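Putative exported protein (Bacteroides fragilis, PDB 4RAA) is of unknown function but adopts a six-bladed beta-propeller fold and is probably exported across the inner membrane, perhaps as a lipoprotein. Local coordinates at residues Ile76-Ser90 and Ile101-Tyr114. Numbering follows the deposited sequence.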
loop_
_atom_site.group_PDB
_atom_site.type_symbol
_atom_site.label_atom_id
_atom_site.label_comp_id
_atom_site.label_asym_id
_atom_site.label_seq_id
_atom_site.Cartn_x
_atom_site.Cartn_y
_atom_site.Cartn_z
ATOM N N ILE A 76 -19.387 -2.215 -6.260
ATOM C CA ILE A 76 -18.024 -2.483 -5.777
ATOM C C ILE A 76 -17.644 -1.298 -4.904
ATOM O O ILE A 76 -17.358 -0.221 -5.422
ATOM C CB ILE A 76 -17.003 -2.687 -6.931
ATOM C CG1 ILE A 76 -17.503 -3.806 -7.869
ATOM C CG2 ILE A 76 -15.607 -2.993 -6.368
ATOM C CD1 ILE A 76 -16.515 -4.296 -8.905
ATOM N N GLY A 77 -17.632 -1.508 -3.586
ATOM C CA GLY A 77 -17.336 -0.456 -2.613
ATOM C C GLY A 77 -18.474 0.536 -2.567
ATOM O O GLY A 77 -19.615 0.185 -2.872
ATOM N N GLN A 78 -18.162 1.772 -2.193
ATOM C CA GLN A 78 -19.155 2.862 -2.145
ATOM C C GLN A 78 -18.477 4.220 -2.081
ATOM O O GLN A 78 -17.264 4.290 -1.897
ATOM C CB GLN A 78 -20.078 2.695 -0.941
ATOM C CG GLN A 78 -19.343 2.468 0.372
ATOM C CD GLN A 78 -20.177 2.756 1.603
ATOM O OE1 GLN A 78 -21.405 2.855 1.550
ATOM N NE2 GLN A 78 -19.499 2.904 2.733
ATOM N N LYS A 79 -19.256 5.292 -2.228
ATOM C CA LYS A 79 -18.714 6.648 -2.131
ATOM C C LYS A 79 -18.474 7.013 -0.685
ATOM O O LYS A 79 -19.247 6.611 0.191
ATOM C CB LYS A 79 -19.630 7.697 -2.746
ATOM C CG LYS A 79 -19.857 7.515 -4.235
ATOM C CD LYS A 79 -20.235 8.813 -4.938
ATOM C CE LYS A 79 -19.030 9.747 -5.104
ATOM N NZ LYS A 79 -19.285 10.928 -5.979
ATOM N N GLY A 80 -17.423 7.795 -0.449
ATOM C CA GLY A 80 -17.061 8.260 0.896
ATOM C C GLY A 80 -15.571 8.438 1.085
ATOM O O GLY A 80 -14.782 7.991 0.247
ATOM N N SER A 81 -15.196 9.069 2.202
ATOM C CA SER A 81 -13.788 9.363 2.541
ATOM C C SER A 81 -13.053 8.330 3.413
ATOM O O SER A 81 -11.873 8.515 3.695
ATOM C CB SER A 81 -13.705 10.739 3.220
ATOM O OG SER A 81 -14.359 10.731 4.479
ATOM N N GLY A 82 -13.727 7.261 3.839
ATOM C CA GLY A 82 -13.116 6.244 4.696
ATOM C C GLY A 82 -12.275 5.229 3.931
ATOM O O GLY A 82 -12.094 5.352 2.706
ATOM N N PRO A 83 -11.740 4.219 4.647
ATOM C CA PRO A 83 -11.002 3.171 3.949
ATOM C C PRO A 83 -11.974 2.296 3.158
ATOM O O PRO A 83 -13.030 1.950 3.674
ATOM C CB PRO A 83 -10.310 2.396 5.081
ATOM C CG PRO A 83 -10.382 3.289 6.274
ATOM C CD PRO A 83 -11.668 4.036 6.109
ATOM N N GLY A 84 -11.633 1.992 1.910
ATOM C CA GLY A 84 -12.505 1.221 1.017
ATOM C C GLY A 84 -13.588 2.031 0.301
ATOM O O GLY A 84 -14.347 1.464 -0.491
ATOM N N GLU A 85 -13.638 3.344 0.564
ATOM C CA GLU A 85 -14.606 4.267 -0.020
ATOM C C GLU A 85 -13.865 5.218 -0.968
ATOM O O GLU A 85 -12.672 5.469 -0.780
ATOM C CB GLU A 85 -15.321 5.038 1.090
ATOM C CG GLU A 85 -16.014 4.163 2.136
ATOM C CD GLU A 85 -16.580 4.929 3.329
ATOM O OE1 GLU A 85 -16.331 6.140 3.483
ATOM O OE2 GLU A 85 -17.264 4.290 4.152
ATOM N N TYR A 86 -14.580 5.764 -1.953
ATOM C CA TYR A 86 -13.993 6.629 -3.007
ATOM C C TYR A 86 -14.784 7.899 -3.355
ATOM O O TYR A 86 -15.986 7.937 -3.147
ATOM C CB TYR A 86 -13.770 5.811 -4.291
ATOM C CG TYR A 86 -14.911 4.872 -4.709
ATOM C CD1 TYR A 86 -16.152 5.366 -5.141
ATOM C CD2 TYR A 86 -14.740 3.477 -4.693
ATOM C CE1 TYR A 86 -17.183 4.501 -5.508
ATOM C CE2 TYR A 86 -15.769 2.615 -5.071
ATOM C CZ TYR A 86 -16.997 3.141 -5.483
ATOM O OH TYR A 86 -18.054 2.343 -5.863
ATOM N N ILE A 87 -14.100 8.913 -3.901
ATOM C CA ILE A 87 -14.725 10.197 -4.315
ATOM C C ILE A 87 -14.780 10.343 -5.831
ATOM O O ILE A 87 -15.835 10.694 -6.356
ATOM C CB ILE A 87 -14.051 11.451 -3.663
ATOM C CG1 ILE A 87 -14.636 11.739 -2.271
ATOM C CG2 ILE A 87 -14.317 12.752 -4.433
ATOM C CD1 ILE A 87 -14.507 10.624 -1.267
ATOM N N LEU A 88 -13.654 10.131 -6.513
ATOM C CA LEU A 88 -13.581 10.319 -7.968
ATOM C C LEU A 88 -12.677 9.297 -8.685
ATOM O O LEU A 88 -11.452 9.451 -8.757
ATOM C CB LEU A 88 -13.147 11.757 -8.299
ATOM C CG LEU A 88 -13.369 12.214 -9.757
ATOM C CD1 LEU A 88 -14.854 12.412 -10.061
ATOM C CD2 LEU A 88 -12.597 13.495 -10.033
ATOM N N LEU A 89 -13.325 8.267 -9.222
ATOM C CA LEU A 89 -12.688 7.204 -9.977
ATOM C C LEU A 89 -12.455 7.608 -11.429
ATOM O O LEU A 89 -13.365 8.089 -12.091
ATOM C CB LEU A 89 -13.542 5.920 -9.922
ATOM C CG LEU A 89 -13.260 4.906 -8.809
ATOM C CD1 LEU A 89 -12.919 5.554 -7.491
ATOM C CD2 LEU A 89 -14.417 3.920 -8.666
ATOM N N SER A 90 -11.227 7.408 -11.897
ATOM C CA SER A 90 -10.829 7.639 -13.282
ATOM C C SER A 90 -10.715 6.335 -14.066
ATOM O O SER A 90 -10.921 6.335 -15.271
ATOM C CB SER A 90 -9.481 8.350 -13.320
ATOM O OG SER A 90 -8.537 7.625 -12.560
ATOM N N ILE A 101 -9.770 -6.562 -8.122
ATOM C CA ILE A 101 -10.201 -5.436 -8.958
ATOM C C ILE A 101 -9.634 -4.189 -8.255
ATOM O O ILE A 101 -9.988 -3.909 -7.111
ATOM C CB ILE A 101 -11.738 -5.325 -9.082
ATOM C CG1 ILE A 101 -12.313 -6.554 -9.788
ATOM C CG2 ILE A 101 -12.123 -4.050 -9.842
ATOM C CD1 ILE A 101 -13.792 -6.743 -9.546
ATOM N N ALA A 102 -8.767 -3.455 -8.952
ATOM C CA ALA A 102 -8.075 -2.282 -8.420
ATOM C C ALA A 102 -8.608 -1.021 -9.078
ATOM O O ALA A 102 -8.377 -0.819 -10.270
ATOM C CB ALA A 102 -6.578 -2.409 -8.673
ATOM N N ALA A 103 -9.316 -0.190 -8.310
ATOM C CA ALA A 103 -9.856 1.082 -8.799
ATOM C C ALA A 103 -8.966 2.245 -8.327
ATOM O O ALA A 103 -8.494 2.246 -7.175
ATOM C CB ALA A 103 -11.275 1.264 -8.308
ATOM N N ILE A 104 -8.763 3.226 -9.219
ATOM C CA ILE A 104 -7.929 4.418 -8.990
ATOM C C ILE A 104 -8.796 5.643 -8.673
ATOM O O ILE A 104 -9.522 6.132 -9.542
ATOM C CB ILE A 104 -7.041 4.736 -10.223
ATOM C CG1 ILE A 104 -6.093 3.562 -10.512
ATOM C CG2 ILE A 104 -6.234 6.031 -10.013
ATOM C CD1 ILE A 104 -5.301 3.690 -11.794
ATOM N N ASP A 105 -8.659 6.150 -7.446
ATOM C CA ASP A 105 -9.357 7.339 -6.970
ATOM C C ASP A 105 -8.401 8.537 -7.089
ATOM O O ASP A 105 -7.502 8.694 -6.253
ATOM C CB ASP A 105 -9.811 7.120 -5.513
ATOM C CG ASP A 105 -10.668 8.260 -4.959
ATOM O OD1 ASP A 105 -10.982 9.238 -5.672
ATOM O OD2 ASP A 105 -11.056 8.168 -3.778
ATOM N N ILE A 106 -8.587 9.357 -8.137
ATOM C CA ILE A 106 -7.774 10.585 -8.359
ATOM C C ILE A 106 -8.080 11.752 -7.399
ATOM O O ILE A 106 -7.289 12.685 -7.299
ATOM C CB ILE A 106 -7.811 11.110 -9.824
ATOM C CG1 ILE A 106 -9.251 11.451 -10.308
ATOM C CG2 ILE A 106 -7.137 10.107 -10.735
ATOM C CD1 ILE A 106 -9.320 12.216 -11.623
ATOM N N ALA A 107 -9.217 11.702 -6.713
ATOM C CA ALA A 107 -9.590 12.741 -5.765
ATOM C C ALA A 107 -8.814 12.596 -4.465
ATOM O O ALA A 107 -8.332 13.591 -3.928
ATOM C CB ALA A 107 -11.087 12.709 -5.492
ATOM N N GLN A 108 -8.716 11.361 -3.963
ATOM C CA GLN A 108 -8.032 11.056 -2.696
ATOM C C GLN A 108 -6.618 10.457 -2.830
ATOM O O GLN A 108 -6.019 10.087 -1.811
ATOM C CB GLN A 108 -8.944 10.177 -1.829
ATOM C CG GLN A 108 -10.228 10.898 -1.459
ATOM C CD GLN A 108 -11.105 10.135 -0.490
ATOM O OE1 GLN A 108 -11.415 10.634 0.592
ATOM N NE2 GLN A 108 -11.510 8.924 -0.868
ATOM N N ASP A 109 -6.080 10.409 -4.058
ATOM C CA ASP A 109 -4.714 9.915 -4.343
ATOM C C ASP A 109 -4.438 8.531 -3.774
ATOM O O ASP A 109 -3.447 8.315 -3.066
ATOM C CB ASP A 109 -3.660 10.942 -3.890
ATOM C CG ASP A 109 -3.660 12.183 -4.753
ATOM O OD1 ASP A 109 -3.238 12.065 -5.930
ATOM O OD2 ASP A 109 -4.054 13.264 -4.251
ATOM N N LYS A 110 -5.353 7.608 -4.079
ATOM C CA LYS A 110 -5.244 6.216 -3.641
ATOM C C LYS A 110 -5.781 5.198 -4.652
ATOM O O LYS A 110 -6.522 5.541 -5.569
ATOM C CB LYS A 110 -5.910 6.027 -2.275
ATOM C CG LYS A 110 -7.359 6.483 -2.189
ATOM C CD LYS A 110 -8.001 5.966 -0.904
ATOM C CE LYS A 110 -9.447 6.426 -0.772
ATOM N NZ LYS A 110 -10.180 5.807 0.371
ATOM N N VAL A 111 -5.360 3.955 -4.452
ATOM C CA VAL A 111 -5.741 2.791 -5.243
ATOM C C VAL A 111 -6.500 1.898 -4.276
ATOM O O VAL A 111 -5.980 1.611 -3.197
ATOM C CB VAL A 111 -4.494 1.996 -5.719
ATOM C CG1 VAL A 111 -4.895 0.848 -6.637
ATOM C CG2 VAL A 111 -3.516 2.909 -6.440
ATOM N N LEU A 112 -7.692 1.441 -4.647
ATOM C CA LEU A 112 -8.488 0.557 -3.776
ATOM C C LEU A 112 -8.609 -0.806 -4.433
ATOM O O LEU A 112 -8.994 -0.890 -5.605
ATOM C CB LEU A 112 -9.864 1.145 -3.468
ATOM C CG LEU A 112 -9.809 2.566 -2.878
ATOM C CD1 LEU A 112 -9.980 3.631 -3.961
ATOM C CD2 LEU A 112 -10.866 2.759 -1.806
ATOM N N TYR A 113 -8.264 -1.852 -3.673
ATOM C CA TYR A 113 -8.295 -3.235 -4.126
ATOM C C TYR A 113 -9.511 -3.929 -3.524
ATOM O O TYR A 113 -9.700 -3.908 -2.314
ATOM C CB TYR A 113 -7.008 -3.969 -3.723
ATOM C CG TYR A 113 -5.769 -3.391 -4.378
ATOM C CD1 TYR A 113 -5.182 -2.209 -3.901
ATOM C CD2 TYR A 113 -5.186 -4.015 -5.488
ATOM C CE1 TYR A 113 -4.051 -1.672 -4.517
ATOM C CE2 TYR A 113 -4.062 -3.486 -6.116
ATOM C CZ TYR A 113 -3.495 -2.315 -5.630
ATOM O OH TYR A 113 -2.386 -1.781 -6.234
ATOM N N TYR A 114 -10.340 -4.501 -4.396
ATOM C CA TYR A 114 -11.517 -5.280 -4.035
ATOM C C TYR A 114 -11.340 -6.703 -4.570
ATOM O O TYR A 114 -10.535 -6.937 -5.474
ATOM C CB TYR A 114 -12.774 -4.649 -4.629
ATOM C CG TYR A 114 -13.040 -3.232 -4.173
ATOM C CD1 TYR A 114 -13.786 -2.969 -3.020
ATOM C CD2 TYR A 114 -12.560 -2.144 -4.903
ATOM C CE1 TYR A 114 -14.043 -1.659 -2.604
ATOM C CE2 TYR A 114 -12.813 -0.830 -4.496
ATOM C CZ TYR A 114 -13.551 -0.595 -3.352
ATOM O OH TYR A 114 -13.779 0.693 -2.967
#
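Four N-H groups grip the carboxylate of Asp105. Leu88 N reaches OD1 of Asp105 at 2.9 Å, and Ile87 N reaches OD2 of Asp105 at 3.1 Å. Both come from above the carboxylate plane. Ala107 N meets OD1 from the opposite face to Leu88 N, closing an Asx turn. The amide of Gln108 donates from its NE2 to OD2, with OD2 close to the amide plane. CG of Asp105 lies anti to the backbone N (chi1 -175°), which carries the carboxylate across to the chain at 87-88. The carboxylate sits at the end of the antiparallel ladder of strands 85-94 and 100-105 that is remote from their turn. Ile106 N donates to Leu88 O, and Ser90 N to Ile104 O. Leu89 and Asp105 form a non-hydrogen-bonded pair. Ala107 CB sits against Ile87 CG2 and Leu88 CB.

Lys110 and Tyr114 hold the end of the type II turn Gly82-Glu85. Lys110 NZ, at the end of an extended side chain, donates to Glu85 O at 2.8 Å, nearly along the C=O axis. The same NZ forms a salt bridge with Glu124. Tyr114 OH donates to Gly84 O at 2.7 Å from above the carbonyl plane. This hydroxyl also lies at the edge of the Tyr86 ring. Ile76 CG2 packs over one face of the Tyr114 ring, 3.6 Å from its centroid, in a CH-pi contact. Ile76 CD1 meets Ile101 CD1, the two side chains crossing at about a right angle.

Within one propeller sheet, where strand 85-94 lies between 72-79 and 100-105, the contact ties the 80-84 link and the first residues of strand 85-94 to hairpin 100-115. Asp105 is buried, and its four N-H donors would probably stabilise the charged carboxylate and fix its rotation.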